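Local coordinates for protein putative transcriptional regulator, LysR family (Vibrio parahaemolyticus, PDB 3OXN) that probably regulates transcription by binding DNA, this chain being its LysR-type substrate-binding domain and not the DNA-binding part, at residues P54-H57 with D58-S61; D111-S115 with H116-M120; A122-D125 with G126-A129; P206-E209 with W210-V214. All blocks are in the same frame, centred on the assembly; numbering follows the deposited sequence.

Interaction 1: residues P54-H57 with D58-S61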
loop_
_atom_site.group_PDB
_atom_site.type_symbol
_atom_site.label_atom_id
_atom_site.label_comp_id
_atom_site.label_asym_id
_atom_site.label_seq_id
_atom_site.Cartn_x
_atom_site.Cartn_y
_atom_site.Cartn_z
ATOM N N PRO A 54 -7.787 2.140 0.002
ATOM C CA PRO A 54 -7.137 2.890 1.077
ATOM C C PRO A 54 -8.117 3.639 1.983
ATOM O O PRO A 54 -8.903 4.482 1.523
ATOM C CB PRO A 54 -6.249 3.874 0.315
ATOM C CG PRO A 54 -5.919 3.152 -0.943
ATOM C CD PRO A 54 -7.177 2.418 -1.308
ATOM N N LEU A 55 -8.063 3.314 3.272
ATOM C CA LEU A 55 -8.697 4.129 4.294
ATOM C C LEU A 55 -8.108 5.531 4.232
ATOM O O LEU A 55 -6.893 5.692 4.149
ATOM C CB LEU A 55 -8.407 3.559 5.678
ATOM C CG LEU A 55 -9.478 3.925 6.705
ATOM C CD1 LEU A 55 -10.455 2.752 6.843
ATOM C CD2 LEU A 55 -8.884 4.311 8.066
ATOM N N GLN A 56 -8.960 6.548 4.252
ATOM C CA GLN A 56 -8.502 7.903 4.508
ATOM C C GLN A 56 -8.962 8.220 5.923
ATOM O O GLN A 56 -10.143 8.439 6.163
ATOM C CB GLN A 56 -9.085 8.866 3.474
ATOM C CG GLN A 56 -8.734 8.508 2.017
ATOM C CD GLN A 56 -9.811 8.952 1.029
ATOM O OE1 GLN A 56 -10.773 9.617 1.414
ATOM N NE2 GLN A 56 -9.656 8.582 -0.246
ATOM N N HIS A 57 -8.020 8.187 6.866
ATOM C CA HIS A 57 -8.316 8.161 8.317
ATOM C C HIS A 57 -9.235 9.263 8.853
ATOM O O HIS A 57 -10.005 9.020 9.793
ATOM C CB HIS A 57 -7.020 8.134 9.142
ATOM C CG HIS A 57 -6.656 6.777 9.670
ATOM N ND1 HIS A 57 -5.706 5.974 9.074
ATOM C CD2 HIS A 57 -7.108 6.087 10.749
ATOM C CE1 HIS A 57 -5.589 4.848 9.759
ATOM N NE2 HIS A 57 -6.427 4.892 10.781
ATOM N N ASP A 58 -9.150 10.465 8.275
ATOM C CA ASP A 58 -9.984 11.583 8.733
ATOM C C ASP A 58 -11.340 11.525 8.056
ATOM O O ASP A 58 -12.271 12.223 8.442
ATOM C CB ASP A 58 -9.306 12.927 8.473
ATOM C CG ASP A 58 -7.786 12.828 8.524
ATOM O OD1 ASP A 58 -7.174 13.312 9.506
ATOM O OD2 ASP A 58 -7.208 12.239 7.580
ATOM N N ARG A 59 -11.441 10.662 7.055
ATOM C CA ARG A 59 -12.679 10.476 6.314
ATOM C C ARG A 59 -13.257 9.098 6.575
ATOM O O ARG A 59 -14.059 8.603 5.790
ATOM C CB ARG A 59 -12.442 10.636 4.800
ATOM C CG ARG A 59 -11.630 11.853 4.415
ATOM C CD ARG A 59 -11.935 12.312 2.994
ATOM N NE ARG A 59 -13.374 12.422 2.760
ATOM C CZ ARG A 59 -14.056 11.682 1.887
ATOM N NH1 ARG A 59 -13.434 10.777 1.133
ATOM N NH2 ARG A 59 -15.362 11.862 1.754
ATOM N N LEU A 60 -12.834 8.475 7.671
ATOM C CA LEU A 60 -13.306 7.146 8.041
ATOM C C LEU A 60 -14.826 7.025 7.923
ATOM O O LEU A 60 -15.351 6.140 7.227
ATOM C CB LEU A 60 -12.874 6.818 9.471
ATOM C CG LEU A 60 -13.436 5.532 10.092
ATOM C CD1 LEU A 60 -12.922 4.315 9.355
ATOM C CD2 LEU A 60 -13.099 5.447 11.567
ATOM N N SER A 61 -15.525 7.913 8.623
ATOM C CA SER A 61 -16.975 7.868 8.670
ATOM C C SER A 61 -17.598 8.300 7.352
ATOM O O SER A 61 -18.665 7.815 6.977
ATOM C CB SER A 61 -17.500 8.737 9.802
ATOM O OG SER A 61 -18.909 8.678 9.854
#

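Interaction 2: residues D111-S115 with H116-M120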
loop_
_atom_site.group_PDB
_atom_site.type_symbol
_atom_site.label_atom_id
_atom_site.label_comp_id
_atom_site.label_asym_id
_atom_site.label_seq_id
_atom_site.Cartn_x
_atom_site.Cartn_y
_atom_site.Cartn_z
ATOM N N ASP A 111 19.608 4.528 23.552
ATOM C CA ASP A 111 20.600 5.381 22.933
ATOM C C ASP A 111 20.859 4.954 21.500
ATOM O O ASP A 111 20.832 5.785 20.610
ATOM C CB ASP A 111 21.923 5.428 23.694
ATOM C CG ASP A 111 22.995 6.206 22.926
ATOM O OD1 ASP A 111 22.716 7.362 22.514
ATOM O OD2 ASP A 111 24.104 5.662 22.710
ATOM N N ASP A 112 21.110 3.674 21.262
ATOM C CA ASP A 112 21.393 3.229 19.899
ATOM C C ASP A 112 20.255 3.623 18.971
ATOM O O ASP A 112 20.479 4.139 17.869
ATOM C CB ASP A 112 21.596 1.716 19.840
ATOM C CG ASP A 112 22.592 1.216 20.869
ATOM O OD1 ASP A 112 22.277 1.250 22.085
ATOM O OD2 ASP A 112 23.686 0.779 20.447
ATOM N N TYR A 113 19.031 3.372 19.420
ATOM C CA TYR A 113 17.849 3.735 18.653
ATOM C C TYR A 113 17.928 5.217 18.246
ATOM O O TYR A 113 17.831 5.562 17.062
ATOM C CB TYR A 113 16.597 3.446 19.490
ATOM C CG TYR A 113 15.277 3.577 18.768
ATOM C CD1 TYR A 113 14.470 4.682 18.962
ATOM C CD2 TYR A 113 14.831 2.580 17.910
ATOM C CE1 TYR A 113 13.266 4.799 18.314
ATOM C CE2 TYR A 113 13.635 2.683 17.255
ATOM C CZ TYR A 113 12.847 3.798 17.455
ATOM O OH TYR A 113 11.639 3.925 16.788
ATOM N N LEU A 114 18.141 6.081 19.235
ATOM C CA LEU A 114 18.165 7.530 19.037
ATOM C C LEU A 114 19.360 8.089 18.236
ATOM O O LEU A 114 19.386 9.282 17.931
ATOM C CB LEU A 114 18.062 8.248 20.389
ATOM C CG LEU A 114 16.652 8.595 20.879
ATOM C CD1 LEU A 114 15.621 7.601 20.401
ATOM C CD2 LEU A 114 16.630 8.696 22.393
ATOM N N SER A 115 20.330 7.244 17.884
ATOM C CA SER A 115 21.510 7.703 17.152
ATOM C C SER A 115 21.470 7.366 15.674
ATOM O O SER A 115 22.435 7.613 14.965
ATOM C CB SER A 115 22.791 7.065 17.706
ATOM O OG SER A 115 22.612 6.562 19.011
ATOM N N HIS A 116 20.388 6.763 15.208
ATOM C CA HIS A 116 20.362 6.253 13.839
ATOM C C HIS A 116 19.199 6.827 13.036
ATOM O O HIS A 116 18.182 7.233 13.617
ATOM C CB HIS A 116 20.287 4.719 13.848
ATOM C CG HIS A 116 21.572 4.044 14.211
ATOM N ND1 HIS A 116 22.464 3.585 13.265
ATOM C CD2 HIS A 116 22.107 3.735 15.414
ATOM C CE1 HIS A 116 23.500 3.027 13.871
ATOM N NE2 HIS A 116 23.308 3.107 15.176
ATOM N N PRO A 117 19.340 6.851 11.695
ATOM C CA PRO A 117 18.273 7.329 10.808
ATOM C C PRO A 117 17.092 6.379 10.921
ATOM O O PRO A 117 17.301 5.168 10.949
ATOM C CB PRO A 117 18.878 7.195 9.408
ATOM C CG PRO A 117 20.282 6.728 9.597
ATOM C CD PRO A 117 20.422 6.188 10.954
ATOM N N HIS A 118 15.884 6.913 10.985
ATOM C CA HIS A 118 14.703 6.091 11.174
ATOM C C HIS A 118 13.843 6.100 9.923
ATOM O O HIS A 118 13.610 7.157 9.341
ATOM C CB HIS A 118 13.874 6.607 12.358
ATOM C CG HIS A 118 14.451 6.282 13.705
ATOM N ND1 HIS A 118 15.633 6.832 14.162
ATOM C CD2 HIS A 118 13.990 5.495 14.705
ATOM C CE1 HIS A 118 15.881 6.378 15.381
ATOM N NE2 HIS A 118 14.898 5.572 15.737
ATOM N N ALA A 119 13.381 4.918 9.514
ATOM C CA ALA A 119 12.396 4.788 8.439
ATOM C C ALA A 119 11.088 4.230 8.995
ATOM O O ALA A 119 11.050 3.106 9.484
ATOM C CB ALA A 119 12.930 3.899 7.336
HETATM N N MSE A 120 10.015 5.011 8.936
HETATM C CA MSE A 120 8.765 4.598 9.575
HETATM C C MSE A 120 7.729 4.066 8.611
HETATM O O MSE A 120 7.115 4.825 7.872
HETATM C CB MSE A 120 8.156 5.748 10.353
HETATM C CG MSE A 120 6.882 5.359 11.047
HETATM SE SE MSE A 120 6.407 6.605 12.474
HETATM C CE MSE A 120 8.164 6.848 13.315
#

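Interaction 3: residues A122-D125 with G126-A129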
loop_
_atom_site.group_PDB
_atom_site.type_symbol
_atom_site.label_atom_id
_atom_site.label_comp_id
_atom_site.label_asym_id
_atom_site.label_seq_id
_atom_site.Cartn_x
_atom_site.Cartn_y
_atom_site.Cartn_z
ATOM N N ALA A 122 4.244 1.908 7.385
ATOM C CA ALA A 122 2.906 1.342 7.618
ATOM C C ALA A 122 2.236 1.723 8.930
ATOM O O ALA A 122 1.268 1.078 9.350
ATOM C CB ALA A 122 2.951 -0.169 7.475
ATOM N N ILE A 123 2.758 2.765 9.565
ATOM C CA ILE A 123 2.280 3.245 10.852
ATOM C C ILE A 123 1.337 4.401 10.612
ATOM O O ILE A 123 1.712 5.380 9.965
ATOM C CB ILE A 123 3.449 3.819 11.658
ATOM C CG1 ILE A 123 4.414 2.706 12.085
ATOM C CG2 ILE A 123 2.943 4.640 12.830
ATOM C CD1 ILE A 123 3.901 1.782 13.193
ATOM N N SER A 124 0.119 4.326 11.132
ATOM C CA SER A 124 -0.791 5.458 10.999
ATOM C C SER A 124 -0.316 6.684 11.798
ATOM O O SER A 124 0.389 6.548 12.795
ATOM C CB SER A 124 -2.177 5.056 11.452
ATOM O OG SER A 124 -2.140 4.625 12.792
ATOM N N ASP A 125 -0.693 7.880 11.352
ATOM C CA ASP A 125 -0.455 9.109 12.114
ATOM C C ASP A 125 -0.849 8.955 13.589
ATOM O O ASP A 125 -0.068 9.267 14.492
ATOM C CB ASP A 125 -1.241 10.277 11.501
ATOM C CG ASP A 125 -0.803 10.605 10.074
ATOM O OD1 ASP A 125 0.339 11.090 9.870
ATOM O OD2 ASP A 125 -1.614 10.388 9.150
ATOM N N GLY A 126 -2.073 8.498 13.830
ATOM C CA GLY A 126 -2.560 8.281 15.181
ATOM C C GLY A 126 -1.632 7.413 16.020
ATOM O O GLY A 126 -1.419 7.681 17.214
ATOM N N VAL A 127 -1.076 6.366 15.406
ATOM C CA VAL A 127 -0.068 5.531 16.067
ATOM C C VAL A 127 1.298 6.210 16.113
ATOM O O VAL A 127 2.048 6.020 17.055
ATOM C CB VAL A 127 0.076 4.154 15.388
ATOM C CG1 VAL A 127 1.160 3.323 16.089
ATOM C CG2 VAL A 127 -1.251 3.429 15.398
ATOM N N LYS A 128 1.606 6.981 15.070
ATOM C CA LYS A 128 2.796 7.837 14.995
ATOM C C LYS A 128 2.813 8.788 16.186
ATOM O O LYS A 128 3.860 9.043 16.794
ATOM C CB LYS A 128 2.727 8.675 13.711
ATOM C CG LYS A 128 4.047 8.986 13.037
ATOM C CD LYS A 128 4.674 10.269 13.519
ATOM C CE LYS A 128 5.878 10.606 12.641
ATOM N NZ LYS A 128 6.417 11.979 12.889
ATOM N N ALA A 129 1.635 9.324 16.495
ATOM C CA ALA A 129 1.478 10.231 17.615
ATOM C C ALA A 129 1.700 9.469 18.917
ATOM O O ALA A 129 2.266 9.997 19.866
ATOM C CB ALA A 129 0.097 10.869 17.580
#

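Interaction 4: residues P206-E209 with W210-V214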
loop_
_atom_site.group_PDB
_atom_site.type_symbol
_atom_site.label_atom_id
_atom_site.label_comp_id
_atom_site.label_asym_id
_atom_site.label_seq_id
_atom_site.Cartn_x
_atom_site.Cartn_y
_atom_site.Cartn_z
ATOM N N PRO A 206 -27.467 -9.724 6.916
ATOM C CA PRO A 206 -27.041 -11.133 6.966
ATOM C C PRO A 206 -25.644 -11.350 6.375
ATOM O O PRO A 206 -24.875 -12.153 6.917
ATOM C CB PRO A 206 -28.075 -11.839 6.089
ATOM C CG PRO A 206 -29.294 -10.966 6.155
ATOM C CD PRO A 206 -28.837 -9.564 6.392
ATOM N N ALA A 207 -25.331 -10.649 5.282
ATOM C CA ALA A 207 -24.035 -10.778 4.611
ATOM C C ALA A 207 -22.914 -10.036 5.346
ATOM O O ALA A 207 -21.794 -10.535 5.459
ATOM C CB ALA A 207 -24.134 -10.287 3.170
ATOM N N GLN A 208 -23.225 -8.842 5.843
ATOM C CA GLN A 208 -22.260 -8.062 6.606
ATOM C C GLN A 208 -22.018 -8.683 7.985
ATOM O O GLN A 208 -20.882 -8.720 8.459
ATOM C CB GLN A 208 -22.700 -6.596 6.732
ATOM C CG GLN A 208 -22.916 -5.854 5.402
ATOM C CD GLN A 208 -21.665 -5.784 4.511
ATOM O OE1 GLN A 208 -20.537 -5.912 4.992
ATOM N NE2 GLN A 208 -21.871 -5.574 3.207
ATOM N N GLU A 209 -23.068 -9.176 8.636
ATOM C CA GLU A 209 -22.881 -9.841 9.921
ATOM C C GLU A 209 -22.008 -11.052 9.681
ATOM O O GLU A 209 -21.281 -11.488 10.565
ATOM C CB GLU A 209 -24.206 -10.274 10.544
ATOM C CG GLU A 209 -25.070 -9.161 11.113
ATOM C CD GLU A 209 -26.498 -9.636 11.416
ATOM O OE1 GLU A 209 -26.833 -10.789 11.053
ATOM O OE2 GLU A 209 -27.285 -8.860 12.015
ATOM N N TRP A 210 -22.071 -11.601 8.475
ATOM C CA TRP A 210 -21.271 -12.776 8.157
ATOM C C TRP A 210 -19.818 -12.395 7.895
ATOM O O TRP A 210 -18.905 -12.990 8.461
ATOM C CB TRP A 210 -21.855 -13.546 6.960
ATOM C CG TRP A 210 -20.899 -14.566 6.418
ATOM C CD1 TRP A 210 -20.724 -15.829 6.867
ATOM C CD2 TRP A 210 -19.958 -14.387 5.352
ATOM N NE1 TRP A 210 -19.740 -16.462 6.148
ATOM C CE2 TRP A 210 -19.252 -15.597 5.205
ATOM C CE3 TRP A 210 -19.642 -13.318 4.497
ATOM C CZ2 TRP A 210 -18.257 -15.781 4.248
ATOM C CZ3 TRP A 210 -18.652 -13.499 3.539
ATOM C CH2 TRP A 210 -17.973 -14.721 3.422
ATOM N N LEU A 211 -19.611 -11.404 7.032
ATOM C CA LEU A 211 -18.266 -10.914 6.719
ATOM C C LEU A 211 -17.499 -10.594 7.992
ATOM O O LEU A 211 -16.371 -11.046 8.175
ATOM C CB LEU A 211 -18.321 -9.654 5.834
ATOM C CG LEU A 211 -17.116 -9.277 4.951
ATOM C CD1 LEU A 211 -17.154 -7.808 4.586
ATOM C CD2 LEU A 211 -15.795 -9.595 5.606
ATOM N N ARG A 212 -18.118 -9.805 8.860
ATOM C CA ARG A 212 -17.460 -9.378 10.077
ATOM C C ARG A 212 -16.949 -10.560 10.903
ATOM O O ARG A 212 -15.798 -10.563 11.368
ATOM C CB ARG A 212 -18.389 -8.491 10.887
ATOM C CG ARG A 212 -18.748 -7.246 10.155
ATOM C CD ARG A 212 -19.122 -6.143 11.106
ATOM N NE ARG A 212 -20.470 -6.311 11.617
ATOM C CZ ARG A 212 -21.562 -6.113 10.891
ATOM N NH1 ARG A 212 -21.453 -5.749 9.622
ATOM N NH2 ARG A 212 -22.759 -6.283 11.427
ATOM N N SER A 213 -17.799 -11.574 11.045
ATOM C CA SER A 213 -17.466 -12.761 11.828
ATOM C C SER A 213 -16.312 -13.589 11.250
ATOM O O SER A 213 -15.481 -14.121 12.004
ATOM C CB SER A 213 -18.703 -13.642 12.026
ATOM O OG SER A 213 -19.485 -13.651 10.850
ATOM N N VAL A 214 -16.261 -13.724 9.926
ATOM C CA VAL A 214 -15.136 -14.424 9.322
ATOM C C VAL A 214 -13.862 -13.630 9.547
ATOM O O VAL A 214 -12.806 -14.202 9.827
ATOM C CB VAL A 214 -15.355 -14.723 7.843
ATOM C CG1 VAL A 214 -15.840 -16.157 7.676
ATOM C CG2 VAL A 214 -16.355 -13.764 7.258
#

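Interaction 1: residues P54-H57 with D58-S61
Q56 and R59 are joined twice, once by backbone and once by side chain. R59 N donates to Q56 O (2.7 Å), closing the turn just before helix 60-65, whose N-cap position R59 occupies. Farther out, R59 NH1 donates to Q56 OE1 at 2.9 Å with a fairly straight N-H...O angle of 156°. The amide oxygen sits at the guanidinium edge, and NH1 lies in the plane of the amide carbonyl. The extended Q56 chain and the R59 chain, bent at chi3, run alongside each other, both starting with CG beside the backbone N. NH1 also makes a salt bridge with E67.

The apolar contacts are made by L55 and L60. L55 CD1 touches L60 CD1 at 3.9 Å, and both leucines also pack on A72 of strand 71-74, where branched aliphatic chains suit a buried place. The other methyl, L55 CD2, lies 3.5 Å above the centre of the H57 ring.

Chemically the turn is divided between leucines facing the sheet and a polar pair at the edge where Q56 meets Q56 of the second subunit. The neutral glutamine oxygen and the carboxylate of E67 together probably restrict how the arginine head can turn.

Interaction 2: residues D111-S115 with H116-M120
Y113 presents one ring face to H118, whose NE2 stands 3.1 Å above the plane, over the centre of the ring. The imidazole edge points at the phenol face in a T-shaped stack, with centroids 4.2 Å apart and planes at 81°. Tyrosine suits this place because its ring offers a broad face while OH still reaches T165 with a hydrogen bond. Its chi1 of -171°, with CG anti to the backbone N, brings the ring from helix 110-114 toward the following strand. The H116 ring uses its edge instead: CD2 lies 3.0 Å from D112 O, near the ring plane, while the ring also meets that of H101.

Polar contacts finish the helix. S115 N donates to D112 O, and the short serine side chain folds back so that OG donates to D111 O at 2.5 Å, from above the carbonyl plane. On the strand side, H118 ND1 makes a weak bond to H116 O, which may help to set the imidazole's rotation.

The arrangement is a short helix-to-strand connection. It leads from the end of helix 110-114 into strand 117-120, which runs parallel between strands 142-146 and 163-167 in one alpha/beta lobe of a periplasmic-binding-protein-like fold.

Interaction 3: residues A122-D125 with G126-A129
S124 holds OG between its backbone N and its carbonyl carbon (chi1 59°), which turns the hydroxyl toward V127 in the first turn of helix 125-134. I123, with chi1 -69°, sends CG1 beside its own backbone N and leaves CG2 to face the helix. There V127 CG1 meets I123 CG2 at 3.9 Å. I123 CG2 reaches on to K128 N at 3.5 Å, so the isoleucine rests against the first turn.

S124 is the N-cap. Its OG accepts from V127 N at 3.3 Å, a weak capping bond, and serine suits the post because a short hydroxyl side chain can curl back onto such an amide. Regular helical bonds follow: K128 N donates to S124 O at 2.6 Å, and A129 N donates to D125 O at 2.6 Å. Both donors lie nearly along the C=O axis.

The charged ends part company. D125 turns OD1 to R146 in a salt bridge, whereas the K128 chain turns away and carries NZ to E132. The lysine thus contributes its backbone and CB to this turn, and its charge to the next one.

Amides of a first helical turn have no preceding carbonyls to bond, and the serine hydroxyl meets part of that need. An acid such as D125 at the start of the helix would also interact favourably with the positive end of the helix dipole, while the I123-V127 pair makes the inner side of the turn apolar.

Interaction 4: residues P206-E209 with W210-V214
W210 sends its indole forward along helix 206-227, and only its CE3 edge comes near A207 O of the preceding turn, 3.6 Å away and near the ring plane. CG is anti to the backbone N (chi1 167°), and V214 CG2 lies 3.9 Å above the centre of one face. W210 N makes weak bonds to P206 O and A207 O near the helix start, where proline fits because no carbonyl partner is needed for an amide hydrogen it lacks. At the far end of the ring, NE1 bonds to E44 of helix 28-44.

R212 N donates to Q208 O at 3.0 Å, almost straight at 173°, and the arginine chain then bends at chi3 so that its guanidinium comes back over the same residue. Q208 O lies 3.2 Å above one face of the group, toward its rim. R212 NH1 bonds to C202 O, and the group makes a cation-pi contact with W198.

E209 offers its backbone and stem: CA lies beside Q208 O over that face and CG touches R212 NH2 at 3.7 Å, while OE2 stays 5.2 Å from NH2, too far for a salt bridge.

This is the first part of an amphipathic helix, with L211 packed on strand 20-25 and charged E209 at the outer side, as in alpha/beta domains whose helices cover a central sheet.

The four contacts follow in order along the chain and divide between the domain's two five-stranded sheets. Interactions 1 and 4 belong with the sheet of strands 20-25 and 49-54, their centres about 21 Å apart; interactions 2 and 3 lie along the other sheet, centres about 17 Å apart. Strand 117-120 of interaction 2 leads into helix 125-134 of interaction 3, M120 SE packing on K128 CG. Interactions 1 and 3 meet between the lobes, H57 CE1 lying 3.8 Å from S124 CB. Interactions 2 and 4 are outermost, about 42 Å apart between centres. In related LysR regulators the effector binds between such lobes, so the turns of 1 and 3 probably flank that cleft.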